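Local coordinates for protein glutathione S-transferase enzyme with thioredoxin-like domain (Xenorhabdus nematophila, PDB 4L8E) that binds glutathione and, as a dimeric member of the glutathione S-transferase family, probably conjugates it to electrophilic substrates, at residues I42-E47 with P224-A229; V170-L175 with D209-K214; A192-A197 with K214-K219. All coordinates share one frame; numbering follows the deposited sequence.

Interaction 1 of 3, residues I42-E47 with P224-A229; sequences ITLFLE and PATQAA
L44 pushes one methyl, CD2, into the flank of helix 224-230, and the apolar packing of this contact centres on it. CD2 sits 3.6 Å from T226 CA and 3.7 Å from A229 CB, so a single branch fills the notch between residues three apart on the opposing helix; the threonine OG1, CB and CG2 border the same methyl, with T226 OG1 hydrogen-bonded to I220 O. At the other end, E47 and A225 bring the backbones together, with CA atoms 5.2 Å apart. There the methyl of A225 lies against the E47 backbone, and E47 CB stands 4.0 Å from A225 CB. The three alanines at 225, 228 and 229 present nothing longer than a methyl group, which suits an approach of 8.5 Å between the two short helix axes. Their directions differ by 130°, closer to antiparallel than to parallel.

The E47 side chain bends at its second torsion (chi2 -65°) and reaches out beside A228, with OE1 3.8 Å from A228 CB. This is van der Waals contact; the carboxylate finds its hydrogen bond through OE2, with the hydroxyl of Y53.

Polar contact between the two helices goes through one water. It lies 2.8 Å from T43 OG1 and donates a hydrogen bond to A229 O, also at 2.8 Å. T43 holds OG1 between its own backbone N and carbonyl carbon (chi1 57°), where the hydroxyl also makes a weak hydrogen bond to Y40 O.

Helix 37-49 belongs to the thioredoxin-like domain. I42, T43 and L46 lean on strand 30-33, F45 packs on helix 99-110, and L44 also reaches I191 and P195 of helix 188-197. Through helix 37-49, the C-terminal helix 224-230 rests on the N-terminal domain, beside helix 188-197.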
loop_
_atom_site.group_PDB
_atom_site.type_symbol
_atom_site.label_atom_id
_atom_site.label_comp_id
_atom_site.label_asym_id
_atom_site.label_seq_id
_atom_site.Cartn_x
_atom_site.Cartn_y
_atom_site.Cartn_z
ATOM N N ILE A 42 14.148 -3.375 -2.914
ATOM C CA ILE A 42 15.026 -2.245 -2.704
ATOM C C ILE A 42 16.405 -2.508 -3.297
ATOM O O ILE A 42 17.003 -1.620 -3.914
ATOM C CB ILE A 42 15.114 -1.828 -1.231
ATOM C CG1 ILE A 42 13.700 -1.721 -0.624
ATOM C CG2 ILE A 42 15.876 -0.527 -1.124
ATOM C CD1 ILE A 42 12.713 -0.800 -1.402
ATOM N N THR A 43 16.925 -3.710 -3.123
ATOM C CA THR A 43 18.216 -4.016 -3.769
ATOM C C THR A 43 18.105 -4.033 -5.297
ATOM O O THR A 43 19.037 -3.650 -5.980
ATOM C CB THR A 43 18.853 -5.308 -3.256
ATOM O OG1 THR A 43 17.943 -6.387 -3.449
ATOM C CG2 THR A 43 19.216 -5.172 -1.783
ATOM N N LEU A 44 16.961 -4.431 -5.841
ATOM C CA LEU A 44 16.749 -4.276 -7.288
ATOM C C LEU A 44 16.914 -2.819 -7.713
ATOM O O LEU A 44 17.643 -2.534 -8.679
ATOM C CB LEU A 44 15.358 -4.777 -7.716
ATOM C CG LEU A 44 15.137 -6.287 -7.774
ATOM C CD1 LEU A 44 13.640 -6.578 -8.041
ATOM C CD2 LEU A 44 16.000 -7.006 -8.828
ATOM N N PHE A 45 16.230 -1.914 -7.008
ATOM C CA PHE A 45 16.291 -0.503 -7.329
ATOM C C PHE A 45 17.745 -0.015 -7.218
ATOM O O PHE A 45 18.250 0.604 -8.124
ATOM C CB PHE A 45 15.393 0.340 -6.435
ATOM C CG PHE A 45 15.426 1.785 -6.793
ATOM C CD1 PHE A 45 16.460 2.590 -6.339
ATOM C CD2 PHE A 45 14.497 2.329 -7.636
ATOM C CE1 PHE A 45 16.533 3.913 -6.710
ATOM C CE2 PHE A 45 14.572 3.636 -8.001
ATOM C CZ PHE A 45 15.605 4.432 -7.543
ATOM N N LEU A 46 18.406 -0.319 -6.112
ATOM C CA LEU A 46 19.757 0.213 -5.868
ATOM C C LEU A 46 20.759 -0.335 -6.889
ATOM O O LEU A 46 21.686 0.371 -7.331
ATOM C CB LEU A 46 20.193 -0.103 -4.429
ATOM C CG LEU A 46 19.376 0.676 -3.374
ATOM C CD1 LEU A 46 19.588 0.060 -2.001
ATOM C CD2 LEU A 46 19.752 2.143 -3.369
ATOM N N GLU A 47 20.605 -1.595 -7.251
ATOM C CA GLU A 47 21.468 -2.203 -8.249
ATOM C C GLU A 47 21.236 -1.637 -9.670
ATOM O O GLU A 47 22.182 -1.510 -10.453
ATOM C CB GLU A 47 21.307 -3.714 -8.254
ATOM C CG GLU A 47 21.880 -4.412 -7.005
ATOM C CD GLU A 47 23.393 -4.293 -6.848
ATOM O OE1 GLU A 47 24.117 -4.227 -7.864
ATOM O OE2 GLU A 47 23.859 -4.329 -5.679
ATOM N N PRO A 224 20.579 -7.359 -16.015
ATOM C CA PRO A 224 21.713 -7.615 -15.134
ATOM C C PRO A 224 21.477 -7.201 -13.688
ATOM O O PRO A 224 22.000 -7.907 -12.828
ATOM C CB PRO A 224 22.847 -6.812 -15.787
ATOM C CG PRO A 224 22.507 -6.819 -17.229
ATOM C CD PRO A 224 21.000 -6.709 -17.266
ATOM N N ALA A 225 20.754 -6.117 -13.403
ATOM C CA ALA A 225 20.550 -5.727 -12.006
ATOM C C ALA A 225 19.705 -6.764 -11.262
ATOM O O ALA A 225 19.864 -6.960 -10.044
ATOM C CB ALA A 225 19.902 -4.353 -11.913
ATOM N N THR A 226 18.799 -7.431 -11.978
ATOM C CA THR A 226 18.010 -8.497 -11.358
ATOM C C THR A 226 18.925 -9.627 -10.920
ATOM O O THR A 226 18.877 -10.097 -9.771
ATOM C CB THR A 226 16.916 -8.999 -12.302
ATOM O OG1 THR A 226 16.133 -7.873 -12.724
ATOM C CG2 THR A 226 16.008 -10.019 -11.586
ATOM N N GLN A 227 19.810 -10.032 -11.813
ATOM C CA GLN A 227 20.736 -11.101 -11.477
ATOM C C GLN A 227 21.620 -10.681 -10.313
ATOM O O GLN A 227 21.940 -11.484 -9.440
ATOM C CB GLN A 227 21.542 -11.497 -12.711
ATOM C CG GLN A 227 20.618 -12.115 -13.771
ATOM C CD GLN A 227 21.314 -12.465 -15.058
ATOM O OE1 GLN A 227 22.542 -12.412 -15.156
ATOM N NE2 GLN A 227 20.529 -12.824 -16.065
ATOM N N ALA A 228 22.021 -9.419 -10.295
ATOM C CA ALA A 228 22.923 -8.926 -9.251
ATOM C C ALA A 228 22.223 -8.960 -7.881
ATOM O O ALA A 228 22.791 -9.448 -6.891
ATOM C CB ALA A 228 23.362 -7.520 -9.566
ATOM N N ALA A 229 21.020 -8.400 -7.818
ATOM C CA ALA A 229 20.272 -8.399 -6.563
ATOM C C ALA A 229 20.037 -9.810 -6.033
ATOM O O ALA A 229 20.139 -10.049 -4.827
ATOM C CB ALA A 229 18.968 -7.679 -6.730
HETATM O O HOH W 1 19.614 -8.423 -2.633
#

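Interaction 2 of 3, residues V170-L175 with D209-K214; sequences VLNTQL and DYPAVK
Within the all-helical C-terminal domain of the glutathione transferase fold, N172 near the end of helix 154-175 receives the start of helix 211-221. Y210 occupies the N-cap position there, and the asparagine carbonyl supplies an acceptor for N-H groups of the first turn. OD1 accepts V213 N at 3.2 Å in a fairly straight bond (152° at the hydrogen), the donor tilted 20° from the carbonyl plane. A second bond, from A212 N at 2.9 Å, is weak because its N-H points off line. An oxygen placed against the N-terminal turn would also be expected to gain from the helix dipole. With CG anti to the backbone N (chi1 -169°), the N172 side chain reaches across to that turn.

Several groups crowd round the same amide. P211 crosses it at about a right angle, and its N has no hydrogen to give. The N172 CB lies at the edge of the Y210 ring, near the ring plane, while D209 CB lies above one face of that ring.

Beside this polar grip runs an apolar strip. L175 CB meets A212 CB at 3.9 Å, and L171 and V213 cross nearly at right angles. L171 also packs on W130 of helix 118-145, and neighbouring V170 touches P75 of the second subunit. Both V213 methyls stand 3.9 Å from L171 CD2, and V213 CG2 also lies against the asparagine backbone, 3.6 Å from N172 CA.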
loop_
_atom_site.group_PDB
_atom_site.type_symbol
_atom_site.label_atom_id
_atom_site.label_comp_id
_atom_site.label_asym_id
_atom_site.label_seq_id
_atom_site.Cartn_x
_atom_site.Cartn_y
_atom_site.Cartn_z
ATOM N N VAL A 170 -5.497 -9.837 -12.942
ATOM C CA VAL A 170 -5.408 -8.381 -13.082
ATOM C C VAL A 170 -4.046 -8.017 -13.687
ATOM O O VAL A 170 -3.951 -7.199 -14.610
ATOM C CB VAL A 170 -5.627 -7.694 -11.718
ATOM C CG1 VAL A 170 -5.215 -6.216 -11.764
ATOM C CG2 VAL A 170 -7.108 -7.806 -11.285
ATOM N N LEU A 171 -2.995 -8.591 -13.124
ATOM C CA LEU A 171 -1.648 -8.315 -13.604
ATOM C C LEU A 171 -1.503 -8.700 -15.077
ATOM O O LEU A 171 -0.994 -7.919 -15.912
ATOM C CB LEU A 171 -0.640 -9.059 -12.724
ATOM C CG LEU A 171 0.845 -8.887 -13.053
ATOM C CD1 LEU A 171 1.226 -7.441 -12.879
ATOM C CD2 LEU A 171 1.691 -9.800 -12.203
ATOM N N ASN A 172 -1.970 -9.888 -15.420
ATOM C CA ASN A 172 -1.834 -10.377 -16.786
ATOM C C ASN A 172 -2.603 -9.485 -17.761
ATOM O O ASN A 172 -2.145 -9.195 -18.864
ATOM C CB ASN A 172 -2.377 -11.792 -16.884
ATOM C CG ASN A 172 -2.037 -12.451 -18.186
ATOM O OD1 ASN A 172 -0.905 -12.901 -18.390
ATOM N ND2 ASN A 172 -3.030 -12.558 -19.080
ATOM N N THR A 173 -3.797 -9.083 -17.352
ATOM C CA THR A 173 -4.631 -8.227 -18.191
ATOM C C THR A 173 -3.907 -6.912 -18.507
ATOM O O THR A 173 -3.929 -6.455 -19.647
ATOM C CB THR A 173 -6.009 -8.019 -17.543
ATOM O OG1 THR A 173 -6.716 -9.261 -17.588
ATOM C CG2 THR A 173 -6.819 -6.964 -18.276
ATOM N N GLN A 174 -3.257 -6.307 -17.516
ATOM C CA GLN A 174 -2.525 -5.078 -17.787
ATOM C C GLN A 174 -1.312 -5.323 -18.682
ATOM O O GLN A 174 -1.019 -4.516 -19.570
ATOM C CB GLN A 174 -2.121 -4.388 -16.487
ATOM C CG GLN A 174 -1.420 -3.043 -16.690
ATOM C CD GLN A 174 -2.241 -2.051 -17.494
ATOM O OE1 GLN A 174 -3.394 -1.813 -17.182
ATOM N NE2 GLN A 174 -1.644 -1.467 -18.539
ATOM N N LEU A 175 -0.602 -6.425 -18.451
ATOM C CA LEU A 175 0.637 -6.683 -19.190
ATOM C C LEU A 175 0.346 -7.133 -20.636
ATOM O O LEU A 175 1.254 -7.191 -21.485
ATOM C CB LEU A 175 1.517 -7.695 -18.429
ATOM C CG LEU A 175 2.104 -7.162 -17.108
ATOM C CD1 LEU A 175 2.745 -8.303 -16.341
ATOM C CD2 LEU A 175 3.111 -6.062 -17.383
ATOM N N ASP A 209 -1.451 -20.067 -16.947
ATOM C CA ASP A 209 -2.737 -19.370 -17.036
ATOM C C ASP A 209 -2.555 -17.870 -17.295
ATOM O O ASP A 209 -3.515 -17.166 -17.622
ATOM C CB ASP A 209 -3.550 -19.566 -15.749
ATOM C CG ASP A 209 -4.160 -20.956 -15.633
ATOM O OD1 ASP A 209 -4.226 -21.693 -16.645
ATOM O OD2 ASP A 209 -4.599 -21.307 -14.516
ATOM N N TYR A 210 -1.325 -17.381 -17.145
ATOM C CA TYR A 210 -1.026 -15.947 -17.218
ATOM C C TYR A 210 0.200 -15.717 -18.126
ATOM O O TYR A 210 1.277 -15.343 -17.654
ATOM C CB TYR A 210 -0.799 -15.382 -15.815
ATOM C CG TYR A 210 -1.869 -15.823 -14.839
ATOM C CD1 TYR A 210 -3.131 -15.245 -14.854
ATOM C CD2 TYR A 210 -1.643 -16.876 -13.949
ATOM C CE1 TYR A 210 -4.124 -15.683 -14.008
ATOM C CE2 TYR A 210 -2.632 -17.301 -13.078
ATOM C CZ TYR A 210 -3.872 -16.711 -13.125
ATOM O OH TYR A 210 -4.874 -17.135 -12.272
ATOM N N PRO A 211 0.022 -15.897 -19.432
ATOM C CA PRO A 211 1.162 -15.904 -20.361
ATOM C C PRO A 211 1.881 -14.556 -20.446
ATOM O O PRO A 211 3.104 -14.553 -20.640
ATOM C CB PRO A 211 0.546 -16.300 -21.705
ATOM C CG PRO A 211 -0.913 -16.149 -21.551
ATOM C CD PRO A 211 -1.253 -16.217 -20.103
ATOM N N ALA A 212 1.158 -13.443 -20.299
ATOM C CA ALA A 212 1.803 -12.142 -20.311
ATOM C C ALA A 212 2.662 -11.951 -19.081
ATOM O O ALA A 212 3.722 -11.339 -19.159
ATOM C CB ALA A 212 0.787 -11.017 -20.418
ATOM N N VAL A 213 2.203 -12.454 -17.939
ATOM C CA VAL A 213 3.015 -12.402 -16.716
ATOM C C VAL A 213 4.288 -13.235 -16.906
ATOM O O VAL A 213 5.390 -12.802 -16.526
ATOM C CB VAL A 213 2.238 -12.915 -15.467
ATOM C CG1 VAL A 213 3.123 -12.851 -14.214
ATOM C CG2 VAL A 213 0.969 -12.083 -15.226
ATOM N N LYS A 214 4.137 -14.424 -17.482
ATOM C CA LYS A 214 5.279 -15.299 -17.743
ATOM C C LYS A 214 6.330 -14.592 -18.612
ATOM O O LYS A 214 7.527 -14.621 -18.308
ATOM C CB LYS A 214 4.830 -16.609 -18.403
ATOM C CG LYS A 214 5.967 -17.584 -18.614
ATOM C CD LYS A 214 5.527 -18.890 -19.228
ATOM C CE LYS A 214 6.722 -19.829 -19.446
ATOM N NZ LYS A 214 6.252 -21.178 -19.809
#

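Interaction 3 of 3, residues A192-A197 with K214-K219; sequences AVYPWA and KKWLEK. With GSH (glutathione), chain B.
V193 O takes two N-H groups, from A197 N at 2.9 Å and, weakly, from W196 N at 3.0 Å, and so closes the kinked turn that V193, Y194 and A197 present to helix 211-221. The kink falls where P195 has no N-H to offer and W196 N misses the usual bond to the turn before.

W216 meets this turn with the far rim of its six-membered ring. CH2 comes to 3.6 Å from V193 CG1, the two side chains crossing at about a right angle, while Y194 N and A197 CB lie at the indole edge near its plane. The side chain extends anti to its own amide nitrogen (chi1 169°), and NE1 at the other end is hydrogen-bonded to D190 OD1, which would restrain the rotation of the indole. L217 works alongside: CD2 sits 3.6 Å from Y194 CE1 and 3.8 Å from A197 CB, wedged between tyrosine ring and alanine methyl. The short axes stand 10.7 Å apart at 106°, a wide separation bridged by these large side chains.

W196 leads away from helix 211-221 to a bound glutathione. Its CZ2 lies 3.4 Å from carboxylate oxygen O31 of glutathione, and its NE1 is hydrogen-bonded to N38 OD1, whose amide ND2 also binds glutathione. R159 of the second subunit reaches the same ligand. That W196 contact is seen in this structure; the central helix 188-197 with helix 211-221 packed across it belongs to the glutathione transferase fold.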
loop_
_atom_site.group_PDB
_atom_site.type_symbol
_atom_site.label_atom_id
_atom_site.label_comp_id
_atom_site.label_asym_id
_atom_site.label_seq_id
_atom_site.Cartn_x
_atom_site.Cartn_y
_atom_site.Cartn_z
ATOM N N ALA A 192 8.489 -3.327 -7.738
ATOM C CA ALA A 192 7.700 -3.724 -6.583
ATOM C C ALA A 192 7.029 -5.095 -6.783
ATOM O O ALA A 192 6.957 -5.907 -5.841
ATOM C CB ALA A 192 6.655 -2.667 -6.260
ATOM N N VAL A 193 6.547 -5.351 -7.985
ATOM C CA VAL A 193 5.795 -6.571 -8.283
ATOM C C VAL A 193 6.705 -7.782 -8.491
ATOM O O VAL A 193 6.407 -8.899 -8.048
ATOM C CB VAL A 193 4.889 -6.374 -9.501
ATOM C CG1 VAL A 193 4.183 -7.670 -9.916
ATOM C CG2 VAL A 193 3.805 -5.318 -9.171
ATOM N N TYR A 194 7.831 -7.577 -9.145
ATOM C CA TYR A 194 8.645 -8.712 -9.543
ATOM C C TYR A 194 9.016 -9.704 -8.431
ATOM O O TYR A 194 8.897 -10.899 -8.609
ATOM C CB TYR A 194 9.899 -8.262 -10.318
ATOM C CG TYR A 194 10.802 -9.394 -10.704
ATOM C CD1 TYR A 194 10.569 -10.145 -11.857
ATOM C CD2 TYR A 194 11.875 -9.746 -9.915
ATOM C CE1 TYR A 194 11.384 -11.192 -12.224
ATOM C CE2 TYR A 194 12.705 -10.807 -10.274
ATOM C CZ TYR A 194 12.459 -11.521 -11.422
ATOM O OH TYR A 194 13.296 -12.546 -11.757
ATOM N N PRO A 195 9.500 -9.220 -7.281
ATOM C CA PRO A 195 9.945 -10.192 -6.277
ATOM C C PRO A 195 8.820 -11.062 -5.740
ATOM O O PRO A 195 9.110 -12.182 -5.282
ATOM C CB PRO A 195 10.525 -9.296 -5.172
ATOM C CG PRO A 195 10.914 -8.035 -5.893
ATOM C CD PRO A 195 9.846 -7.843 -6.912
ATOM N N TRP A 196 7.591 -10.576 -5.830
ATOM C CA TRP A 196 6.417 -11.344 -5.437
ATOM C C TRP A 196 5.966 -12.290 -6.542
ATOM O O TRP A 196 5.698 -13.458 -6.297
ATOM C CB TRP A 196 5.283 -10.398 -5.026
ATOM C CG TRP A 196 5.448 -9.925 -3.602
ATOM C CD1 TRP A 196 5.982 -8.730 -3.169
ATOM C CD2 TRP A 196 5.142 -10.673 -2.426
ATOM N NE1 TRP A 196 5.997 -8.698 -1.792
ATOM C CE2 TRP A 196 5.484 -9.873 -1.315
ATOM C CE3 TRP A 196 4.609 -11.948 -2.199
ATOM C CZ2 TRP A 196 5.316 -10.311 -0.011
ATOM C CZ3 TRP A 196 4.456 -12.372 -0.922
ATOM C CH2 TRP A 196 4.778 -11.549 0.170
ATOM N N ALA A 197 5.914 -11.789 -7.772
ATOM C CA ALA A 197 5.527 -12.635 -8.907
ATOM C C ALA A 197 6.526 -13.770 -9.165
ATOM O O ALA A 197 6.128 -14.836 -9.634
ATOM C CB ALA A 197 5.350 -11.793 -10.147
ATOM N N LYS A 214 4.137 -14.424 -17.482
ATOM C CA LYS A 214 5.279 -15.299 -17.743
ATOM C C LYS A 214 6.330 -14.592 -18.612
ATOM O O LYS A 214 7.527 -14.621 -18.308
ATOM C CB LYS A 214 4.830 -16.609 -18.403
ATOM C CG LYS A 214 5.967 -17.584 -18.614
ATOM C CD LYS A 214 5.527 -18.890 -19.228
ATOM C CE LYS A 214 6.722 -19.829 -19.446
ATOM N NZ LYS A 214 6.252 -21.178 -19.809
ATOM N N LYS A 215 5.902 -13.973 -19.706
ATOM C CA LYS A 215 6.872 -13.275 -20.562
ATOM C C LYS A 215 7.533 -12.098 -19.854
ATOM O O LYS A 215 8.731 -11.857 -20.024
ATOM C CB LYS A 215 6.249 -12.829 -21.892
ATOM C CG LYS A 215 5.827 -13.971 -22.798
ATOM C CD LYS A 215 5.533 -13.468 -24.198
ATOM C CE LYS A 215 5.053 -14.581 -25.131
ATOM N NZ LYS A 215 3.758 -15.204 -24.692
ATOM N N TRP A 216 6.763 -11.364 -19.044
ATOM C CA TRP A 216 7.287 -10.217 -18.306
ATOM C C TRP A 216 8.293 -10.683 -17.241
ATOM O O TRP A 216 9.342 -10.063 -17.072
ATOM C CB TRP A 216 6.095 -9.434 -17.751
ATOM C CG TRP A 216 6.346 -8.362 -16.760
ATOM C CD1 TRP A 216 6.519 -7.032 -17.009
ATOM C CD2 TRP A 216 6.368 -8.513 -15.340
ATOM N NE1 TRP A 216 6.666 -6.349 -15.832
ATOM C CE2 TRP A 216 6.577 -7.237 -14.790
ATOM C CE3 TRP A 216 6.233 -9.609 -14.479
ATOM C CZ2 TRP A 216 6.684 -7.028 -13.415
ATOM C CZ3 TRP A 216 6.332 -9.391 -13.110
ATOM C CH2 TRP A 216 6.547 -8.115 -12.598
ATOM N N LEU A 217 8.012 -11.798 -16.569
ATOM C CA LEU A 217 8.962 -12.351 -15.598
ATOM C C LEU A 217 10.279 -12.698 -16.290
ATOM O O LEU A 217 11.354 -12.335 -15.816
ATOM C CB LEU A 217 8.397 -13.606 -14.945
ATOM C CG LEU A 217 7.451 -13.409 -13.758
ATOM C CD1 LEU A 217 6.805 -14.764 -13.390
ATOM C CD2 LEU A 217 8.139 -12.797 -12.544
ATOM N N GLU A 218 10.174 -13.389 -17.413
ATOM C CA GLU A 218 11.323 -13.795 -18.209
ATOM C C GLU A 218 12.154 -12.580 -18.642
ATOM O O GLU A 218 13.381 -12.623 -18.645
ATOM C CB GLU A 218 10.857 -14.629 -19.408
ATOM C CG GLU A 218 10.476 -16.067 -19.021
ATOM C CD GLU A 218 9.638 -16.843 -20.053
ATOM O OE1 GLU A 218 9.204 -16.294 -21.098
ATOM O OE2 GLU A 218 9.401 -18.037 -19.788
ATOM N N LYS A 219 11.472 -11.510 -19.021
ATOM C CA LYS A 219 12.120 -10.283 -19.469
ATOM C C LYS A 219 12.910 -9.624 -18.321
ATOM O O LYS A 219 14.055 -9.192 -18.492
ATOM C CB LYS A 219 11.016 -9.325 -19.950
ATOM C CG LYS A 219 11.440 -8.000 -20.499
ATOM C CD LYS A 219 10.298 -7.379 -21.333
ATOM C CE LYS A 219 9.088 -6.965 -20.500
ATOM N NZ LYS A 219 7.996 -6.464 -21.389
HETATM N N1 GSH B . 4.539 -11.912 10.808
HETATM C CA1 GSH B . 4.513 -12.257 9.436
HETATM C C1 GSH B . 3.366 -13.197 9.189
HETATM O O11 GSH B . 2.925 -13.927 10.131
HETATM O O12 GSH B . 2.852 -13.272 8.027
HETATM C CB1 GSH B . 5.784 -12.930 9.088
HETATM C CG1 GSH B . 5.857 -13.359 7.636
HETATM C CD1 GSH B . 6.144 -12.187 6.718
HETATM O OE1 GSH B . 6.700 -11.193 7.129
HETATM N N2 GSH B . 5.715 -12.291 5.337
HETATM C CA2 GSH B . 5.957 -11.232 4.413
HETATM C C2 GSH B . 4.605 -10.721 3.937
HETATM O O2 GSH B . 3.610 -11.449 3.803
HETATM C CB2 GSH B . 6.734 -11.693 3.235
HETATM S SG2 GSH B . 8.411 -12.142 3.711
HETATM N N3 GSH B . 4.462 -9.334 3.657
HETATM C CA3 GSH B . 3.175 -8.856 3.213
HETATM C C3 GSH B . 3.363 -7.666 2.361
HETATM O O31 GSH B . 4.426 -7.535 1.701
HETATM O O32 GSH B . 2.444 -6.799 2.323
#

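How the interactions relate
From the N terminus, the chain builds helix 37-49 in the thioredoxin-like domain; helix 224-230, near the C terminus, packs on it, and interaction 1 so closes a loop of 176 residues. Interactions 2 and 3 are both nested inside that loop. Their segments alternate: 170-175, 192-197, 209-214, then 214-219, so the two cross, and K214 of helix 211-221 is common to both. L175 packs on W216 where they adjoin. Interaction 3 in turn touches interaction 1, Y194 against T226 and P195 against L44, whereas interactions 1 and 2 stay about 12 Å apart at their nearest atoms. Helix 188-197 therefore connects the C-terminal helices to the N-terminal domain.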